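Local coordinates for metallocarboxypeptidase (Trypanosoma cruzi, PDB 3DWC), which probably removes C-terminal amino acids from peptides with broad specificity, except proline, as a metal-dependent carboxypeptidase of the M32 family, at residues R384-N387 with E388-S392; S471-T474 with T475-L479; T333-N336 with M337-I341. All coordinates share one frame; numbering follows the deposited sequence.

The three contacts are all local, each within one continuous piece of a largely helical chain, and each involves a different helix away from the cobalt site. Contact 1 lies inside helix 382-394, where side chains one turn apart pair up: a salt bridge on the exposed side, a Met-aromatic contact on the buried one. Contacts 2 and 3 both mark helix starts with a threonine at the N-cap, and each has one of the two complementary halves of a capping box. In 471-479, mainly a surface contact, a glutamate accepts from the N-cap N-H; in 333-341, partly buried, the N-cap hydroxyl accepts from an N-H three residues on. The contact centres lie about 33 to 37 Å apart, and none touches another.

Contact 1 (R384-N387 with E388-S392); sequences RVWN and EKMKS
Met390 N donates to Trp386 O at 2.9 Å, one rung of the i to i+4 ladder in helix 382-394. The methionine's own CG leans on the same carbonyl oxygen and also meets Trp386 CD1, at 3.6 Å. The bend at chi2 (-63°) then carries the sulfur alongside the indole: Met390 SD stands 5.0 Å from the centroid of the five-membered ring of Trp386, a Met-aromatic contact that approaches obliquely. Leu364 of helix 358-374 touches both side chains.

The exposed flank is ionic. Arg384 NH1 points at Glu388 OE1, 3.2 Å away, in a fairly straight bond (162°) that lies in the guanidinium plane but meets the carboxylate from above its own plane. The two flat groups stand almost perpendicular, 84° apart, so a single N-H carries the salt bridge. Val385 CG2 covers one guanidinium face, and Glu381 takes up NH2.

Next to this pair, Lys389 runs its chain beside Val385, with CE 3.6 Å from Val385 CG1, before NZ reaches Glu367. On another flank, with CG anti to the backbone N, the amide of Asn387 is laid beside the aliphatic part of Lys391, ND2 being 3.5 Å from Lys391 CD. OD1 of the buried Asn387 accepts from Thr398 N, tying the helix to the following loop.

The chemistry thus follows the helix surface: the side chains of Met390 and Trp386 pack against helix 358-374, while the exposed Arg384 lies between Glu388 and Glu381, whose charges would be expected to offset its own.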
loop_
_atom_site.group_PDB
_atom_site.type_symbol
_atom_site.label_atom_id
_atom_site.label_comp_id
_atom_site.label_asym_id
_atom_site.label_seq_id
_atom_site.Cartn_x
_atom_site.Cartn_y
_atom_site.Cartn_z
ATOM N N ARG B 384 -8.620 -42.064 7.059
ATOM C CA ARG B 384 -8.512 -43.174 7.993
ATOM C C ARG B 384 -7.453 -42.890 9.059
ATOM O O ARG B 384 -7.711 -42.993 10.253
ATOM C CB ARG B 384 -8.179 -44.456 7.221
ATOM C CG ARG B 384 -8.461 -45.760 7.964
ATOM C CD ARG B 384 -7.180 -46.493 8.351
ATOM N NE ARG B 384 -6.264 -46.629 7.214
ATOM C CZ ARG B 384 -4.988 -46.999 7.307
ATOM N NH1 ARG B 384 -4.451 -47.302 8.483
ATOM N NH2 ARG B 384 -4.249 -47.074 6.207
ATOM N N VAL B 385 -6.271 -42.503 8.610
ATOM C CA VAL B 385 -5.131 -42.258 9.483
ATOM C C VAL B 385 -5.299 -40.958 10.300
ATOM O O VAL B 385 -4.833 -40.878 11.419
ATOM C CB VAL B 385 -3.832 -42.182 8.646
ATOM C CG1 VAL B 385 -2.647 -41.819 9.524
ATOM C CG2 VAL B 385 -3.579 -43.522 7.901
ATOM N N TRP B 386 -5.961 -39.956 9.724
ATOM C CA TRP B 386 -6.291 -38.710 10.434
ATOM C C TRP B 386 -7.156 -39.011 11.639
ATOM O O TRP B 386 -6.906 -38.506 12.741
ATOM C CB TRP B 386 -7.066 -37.771 9.522
ATOM C CG TRP B 386 -7.184 -36.407 10.061
ATOM C CD1 TRP B 386 -8.048 -35.966 11.010
ATOM C CD2 TRP B 386 -6.411 -35.288 9.664
ATOM N NE1 TRP B 386 -7.856 -34.622 11.240
ATOM C CE2 TRP B 386 -6.850 -34.184 10.425
ATOM C CE3 TRP B 386 -5.373 -35.105 8.743
ATOM C CZ2 TRP B 386 -6.299 -32.925 10.292
ATOM C CZ3 TRP B 386 -4.809 -33.820 8.614
ATOM C CH2 TRP B 386 -5.287 -32.761 9.373
ATOM N N ASN B 387 -8.167 -39.854 11.406
ATOM C CA ASN B 387 -9.074 -40.317 12.453
ATOM C C ASN B 387 -8.373 -41.157 13.532
ATOM O O ASN B 387 -8.648 -41.008 14.731
ATOM C CB ASN B 387 -10.216 -41.114 11.830
ATOM C CG ASN B 387 -11.149 -41.695 12.874
ATOM O OD1 ASN B 387 -11.823 -40.966 13.596
ATOM N ND2 ASN B 387 -11.169 -43.016 12.977
ATOM N N GLU B 388 -7.501 -42.068 13.103
ATOM C CA GLU B 388 -6.730 -42.901 14.034
ATOM C C GLU B 388 -5.929 -42.051 15.010
ATOM O O GLU B 388 -5.932 -42.270 16.222
ATOM C CB GLU B 388 -5.749 -43.794 13.272
ATOM C CG GLU B 388 -6.378 -44.997 12.584
ATOM C CD GLU B 388 -5.353 -45.830 11.814
ATOM O OE1 GLU B 388 -5.649 -47.015 11.490
ATOM O OE2 GLU B 388 -4.250 -45.301 11.531
ATOM N N LYS B 389 -5.201 -41.099 14.440
ATOM C CA LYS B 389 -4.342 -40.216 15.198
ATOM C C LYS B 389 -5.156 -39.298 16.094
ATOM O O LYS B 389 -4.767 -39.056 17.229
ATOM C CB LYS B 389 -3.418 -39.448 14.249
ATOM C CG LYS B 389 -2.308 -40.368 13.676
ATOM C CD LYS B 389 -1.475 -39.757 12.558
ATOM C CE LYS B 389 -0.369 -40.712 12.078
ATOM N NZ LYS B 389 0.534 -41.209 13.181
ATOM N N MET B 390 -6.304 -38.837 15.598
ATOM C CA MET B 390 -7.164 -37.908 16.355
ATOM C C MET B 390 -7.741 -38.571 17.605
ATOM O O MET B 390 -7.721 -37.979 18.694
ATOM C CB MET B 390 -8.298 -37.349 15.464
ATOM C CG MET B 390 -7.888 -36.193 14.551
ATOM S SD MET B 390 -7.317 -34.668 15.403
ATOM C CE MET B 390 -8.780 -34.206 16.369
ATOM N N LYS B 391 -8.244 -39.792 17.450
ATOM C CA LYS B 391 -8.714 -40.595 18.578
ATOM C C LYS B 391 -7.577 -40.872 19.536
ATOM O O LYS B 391 -7.740 -40.811 20.740
ATOM C CB LYS B 391 -9.279 -41.949 18.111
ATOM C CG LYS B 391 -10.589 -41.877 17.326
ATOM C CD LYS B 391 -10.818 -43.106 16.426
ATOM C CE LYS B 391 -11.098 -44.387 17.213
ATOM N NZ LYS B 391 -11.368 -45.600 16.345
ATOM N N SER B 392 -6.415 -41.190 18.988
ATOM C CA SER B 392 -5.299 -41.621 19.813
ATOM C C SER B 392 -4.696 -40.490 20.641
ATOM O O SER B 392 -4.380 -40.662 21.828
ATOM C CB SER B 392 -4.222 -42.225 18.924
ATOM O OG SER B 392 -3.212 -42.771 19.728
#

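Contact 2 (S471-T474 with T475-L479); sequences SSLT and TDELL
Thr474 N donates to Glu477 OE1 at 3.0 Å, the half of a capping box in which the third residue of a helix reaches back to the N-cap. Thr474 holds that N-cap position at the start of helix 475-483, and its own side chain makes no capping bond, so the box is not completed. The carboxylate is met on its anti side, with the donor 27° out of the plane. Glu477 CG, anti to the carbonyl carbon (chi1 -82°), heads back along the chain, and an extended tail brings OE1 over the threonine. There the same oxygen also presses on Thr474 CB, 3.1 Å away, with the two side chains crossing at about a right angle.

The helix's own ladder begins beside it. Leu478 N bonds to Thr474 O at 2.8 Å, the donor lying nearly along the C=O direction, while Leu478 CB rests against that same oxygen. Thr474 CG2 lies against the start of the helix, 3.2 Å from Asp476 N.

An apolar bridge spans this polar pair. Leu473 at N' and Leu478 at N4 meet with the spacing that defines a hydrophobic staple.

The loop that presents Leu473 is itself anchored. Arg292 donates to Leu473 O and Arg85, on helix 78-95, donates to Ser472 O, while Ser471 OG is bonded to Met290 O. These ties probably help to position the threonine N-H for the glutamate and the leucine for the staple, in which Leu473 CD1 comes within 4.2 Å of Leu478 CD1.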
loop_
_atom_site.group_PDB
_atom_site.type_symbol
_atom_site.label_atom_id
_atom_site.label_comp_id
_atom_site.label_asym_id
_atom_site.label_seq_id
_atom_site.Cartn_x
_atom_site.Cartn_y
_atom_site.Cartn_z
ATOM N N SER B 471 20.326 -14.118 10.593
ATOM C CA SER B 471 20.743 -15.408 9.989
ATOM C C SER B 471 22.238 -15.577 9.868
ATOM O O SER B 471 22.714 -16.317 8.974
ATOM C CB SER B 471 20.092 -15.597 8.599
ATOM O OG SER B 471 18.720 -15.694 8.817
ATOM N N SER B 472 22.971 -14.922 10.778
ATOM C CA SER B 472 24.424 -14.875 10.720
ATOM C C SER B 472 25.003 -16.127 11.310
ATOM O O SER B 472 26.101 -16.486 10.982
ATOM C CB SER B 472 25.004 -13.662 11.480
ATOM O OG SER B 472 24.468 -13.593 12.794
ATOM N N LEU B 473 24.250 -16.737 12.203
ATOM C CA LEU B 473 24.545 -18.022 12.744
ATOM C C LEU B 473 23.568 -19.064 12.257
ATOM O O LEU B 473 22.437 -18.799 12.035
ATOM C CB LEU B 473 24.423 -17.992 14.259
ATOM C CG LEU B 473 25.367 -16.983 14.904
ATOM C CD1 LEU B 473 24.966 -16.847 16.364
ATOM C CD2 LEU B 473 26.809 -17.435 14.703
ATOM N N THR B 474 24.044 -20.278 12.192
ATOM C CA THR B 474 23.257 -21.465 12.086
ATOM C C THR B 474 22.216 -21.562 13.244
ATOM O O THR B 474 22.457 -21.049 14.331
ATOM C CB THR B 474 24.316 -22.586 12.177
ATOM O OG1 THR B 474 24.763 -22.928 10.841
ATOM C CG2 THR B 474 23.893 -23.757 12.996
ATOM N N THR B 475 21.075 -22.210 13.023
ATOM C CA THR B 475 20.100 -22.387 14.128
ATOM C C THR B 475 20.735 -23.095 15.336
ATOM O O THR B 475 20.519 -22.695 16.472
ATOM C CB THR B 475 18.836 -23.147 13.684
ATOM O OG1 THR B 475 18.274 -22.537 12.510
ATOM C CG2 THR B 475 17.754 -23.158 14.800
ATOM N N ASP B 476 21.486 -24.181 15.107
ATOM C CA ASP B 476 22.105 -24.881 16.220
ATOM C C ASP B 476 23.037 -23.921 16.984
ATOM O O ASP B 476 23.018 -23.882 18.216
ATOM C CB ASP B 476 22.868 -26.129 15.750
ATOM C CG ASP B 476 21.967 -27.361 15.591
ATOM O OD1 ASP B 476 20.783 -27.320 15.989
ATOM O OD2 ASP B 476 22.437 -28.386 15.050
ATOM N N GLU B 477 23.795 -23.115 16.247
ATOM C CA GLU B 477 24.813 -22.217 16.825
ATOM C C GLU B 477 24.086 -21.139 17.623
ATOM O O GLU B 477 24.479 -20.769 18.730
ATOM C CB GLU B 477 25.654 -21.536 15.706
ATOM C CG GLU B 477 26.831 -22.362 15.114
ATOM C CD GLU B 477 27.402 -21.813 13.764
ATOM O OE1 GLU B 477 26.776 -20.926 13.106
ATOM O OE2 GLU B 477 28.502 -22.287 13.361
ATOM N N LEU B 478 23.038 -20.617 17.020
ATOM C CA LEU B 478 22.245 -19.538 17.619
ATOM C C LEU B 478 21.638 -19.946 18.993
ATOM O O LEU B 478 21.816 -19.243 20.021
ATOM C CB LEU B 478 21.130 -19.140 16.618
ATOM C CG LEU B 478 20.173 -18.061 17.071
ATOM C CD1 LEU B 478 20.829 -16.676 17.113
ATOM C CD2 LEU B 478 18.936 -18.057 16.194
ATOM N N LEU B 479 20.931 -21.084 19.001
ATOM C CA LEU B 479 20.335 -21.621 20.246
ATOM C C LEU B 479 21.358 -22.009 21.317
ATOM O O LEU B 479 21.135 -21.785 22.525
ATOM C CB LEU B 479 19.393 -22.778 19.915
ATOM C CG LEU B 479 18.142 -22.360 19.145
ATOM C CD1 LEU B 479 17.160 -23.517 19.047
ATOM C CD2 LEU B 479 17.446 -21.142 19.802
#

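Contact 3 (T333-N336 with M337-I341); sequences TSSN and MKRVI. With SO4 (sulfate ion), chain U.
Asn336 and Val340 meet one turn apart on the packed side of helix 334-341, where Asn336 ND2 lies 3.7 Å from Val340 CG2. That amide nitrogen is well satisfied, donating to Leu201 O and Ala331 O, while Val340 N bonds to Asn336 O at 3.0 Å. Met337 joins this side: its CG rests 3.4 Å from Thr333 O, and its bent chain touches Met315 and Leu322 of helix 312-326.

The looser, more exposed part is that of Ser335 and Arg339. Arg339 N holds Ser335 O only weakly, and Ser335 OG stands 3.6 Å from Arg339 NH1 and bonds instead to a glycerol. The arginine chain, bent at chi2 and chi3, carries its guanidinium to Thr199 and Val200, where NH2 donates to sulfate O4 at 3.0 Å as well as to Thr199 O. Thr199 N binds the same sulfate, probably a guest from the crystallisation liquor.

Both sides spring from one helix start. Thr333, with OG1 swung over the first turn (chi1 68°), accepts from Asn336 N at 3.0 Å, while Thr333 O receives Met337 N: a classical threonine N-cap.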
loop_
_atom_site.group_PDB
_atom_site.type_symbol
_atom_site.label_atom_id
_atom_site.label_comp_id
_atom_site.label_asym_id
_atom_site.label_seq_id
_atom_site.Cartn_x
_atom_site.Cartn_y
_atom_site.Cartn_z
ATOM N N THR B 333 -11.188 -10.765 37.176
ATOM C CA THR B 333 -10.278 -10.901 38.312
ATOM C C THR B 333 -9.111 -11.698 37.756
ATOM O O THR B 333 -9.280 -12.406 36.789
ATOM C CB THR B 333 -10.884 -11.688 39.446
ATOM O OG1 THR B 333 -11.047 -13.049 39.034
ATOM C CG2 THR B 333 -12.229 -11.080 39.943
ATOM N N SER B 334 -7.937 -11.611 38.346
ATOM C CA SER B 334 -6.794 -12.323 37.775
ATOM C C SER B 334 -6.907 -13.833 37.884
ATOM O O SER B 334 -6.435 -14.563 37.018
ATOM C CB SER B 334 -5.481 -11.855 38.401
ATOM O OG SER B 334 -5.462 -12.123 39.778
ATOM N N SER B 335 -7.478 -14.309 38.982
ATOM C CA SER B 335 -7.694 -15.740 39.131
ATOM C C SER B 335 -8.703 -16.283 38.096
ATOM O O SER B 335 -8.489 -17.335 37.474
ATOM C CB SER B 335 -8.191 -16.043 40.561
ATOM O OG SER B 335 -8.836 -17.322 40.613
ATOM N N ASN B 336 -9.807 -15.585 37.896
ATOM C CA ASN B 336 -10.759 -16.061 36.904
ATOM C C ASN B 336 -10.229 -15.940 35.470
ATOM O O ASN B 336 -10.390 -16.864 34.684
ATOM C CB ASN B 336 -12.106 -15.350 37.006
ATOM C CG ASN B 336 -13.094 -15.909 36.028
ATOM O OD1 ASN B 336 -13.605 -16.996 36.261
ATOM N ND2 ASN B 336 -13.336 -15.214 34.905
ATOM N N MET B 337 -9.543 -14.850 35.126
ATOM C CA MET B 337 -9.035 -14.744 33.775
ATOM C C MET B 337 -7.979 -15.783 33.458
ATOM O O MET B 337 -7.852 -16.219 32.326
ATOM C CB MET B 337 -8.536 -13.343 33.457
ATOM C CG MET B 337 -9.669 -12.321 33.368
ATOM S SD MET B 337 -10.921 -12.703 32.142
ATOM C CE MET B 337 -9.853 -12.976 30.749
ATOM N N LYS B 338 -7.169 -16.145 34.433
ATOM C CA LYS B 338 -6.261 -17.272 34.238
ATOM C C LYS B 338 -7.016 -18.554 33.866
ATOM O O LYS B 338 -6.582 -19.334 33.021
ATOM C CB LYS B 338 -5.409 -17.495 35.486
ATOM C CG LYS B 338 -4.428 -18.638 35.339
ATOM C CD LYS B 338 -3.541 -18.731 36.580
ATOM C CE LYS B 338 -2.946 -20.096 36.749
ATOM N NZ LYS B 338 -2.134 -20.133 38.050
ATOM N N ARG B 339 -8.160 -18.768 34.492
ATOM C CA ARG B 339 -8.943 -19.982 34.248
ATOM C C ARG B 339 -9.532 -19.989 32.864
ATOM O O ARG B 339 -9.549 -21.022 32.216
ATOM C CB ARG B 339 -10.020 -20.157 35.310
ATOM C CG ARG B 339 -9.540 -21.020 36.419
ATOM C CD ARG B 339 -9.549 -20.435 37.788
ATOM N NE ARG B 339 -10.732 -20.728 38.534
ATOM C CZ ARG B 339 -10.835 -20.848 39.860
ATOM N NH1 ARG B 339 -9.803 -20.762 40.693
ATOM N NH2 ARG B 339 -12.026 -21.086 40.362
ATOM N N VAL B 340 -9.979 -18.819 32.411
ATOM C CA VAL B 340 -10.471 -18.623 31.048
ATOM C C VAL B 340 -9.327 -18.835 30.009
ATOM O O VAL B 340 -9.444 -19.633 29.098
ATOM C CB VAL B 340 -11.089 -17.194 30.899
ATOM C CG1 VAL B 340 -11.411 -16.867 29.410
ATOM C CG2 VAL B 340 -12.315 -17.032 31.813
ATOM N N ILE B 341 -8.227 -18.127 30.163
ATOM C CA ILE B 341 -7.126 -18.146 29.191
ATOM C C ILE B 341 -6.357 -19.505 29.156
ATOM O O ILE B 341 -5.785 -19.852 28.100
ATOM C CB ILE B 341 -6.149 -16.917 29.443
ATOM C CG1 ILE B 341 -6.831 -15.544 29.259
ATOM C CG2 ILE B 341 -4.909 -16.902 28.576
ATOM C CD1 ILE B 341 -7.361 -15.297 27.972
HETATM S S SO4 U . -13.823 -22.426 43.061
HETATM O O1 SO4 U . -14.041 -21.349 44.037
HETATM O O2 SO4 U . -14.396 -23.682 43.553
HETATM O O3 SO4 U . -14.473 -22.095 41.799
HETATM O O4 SO4 U . -12.385 -22.611 42.868
#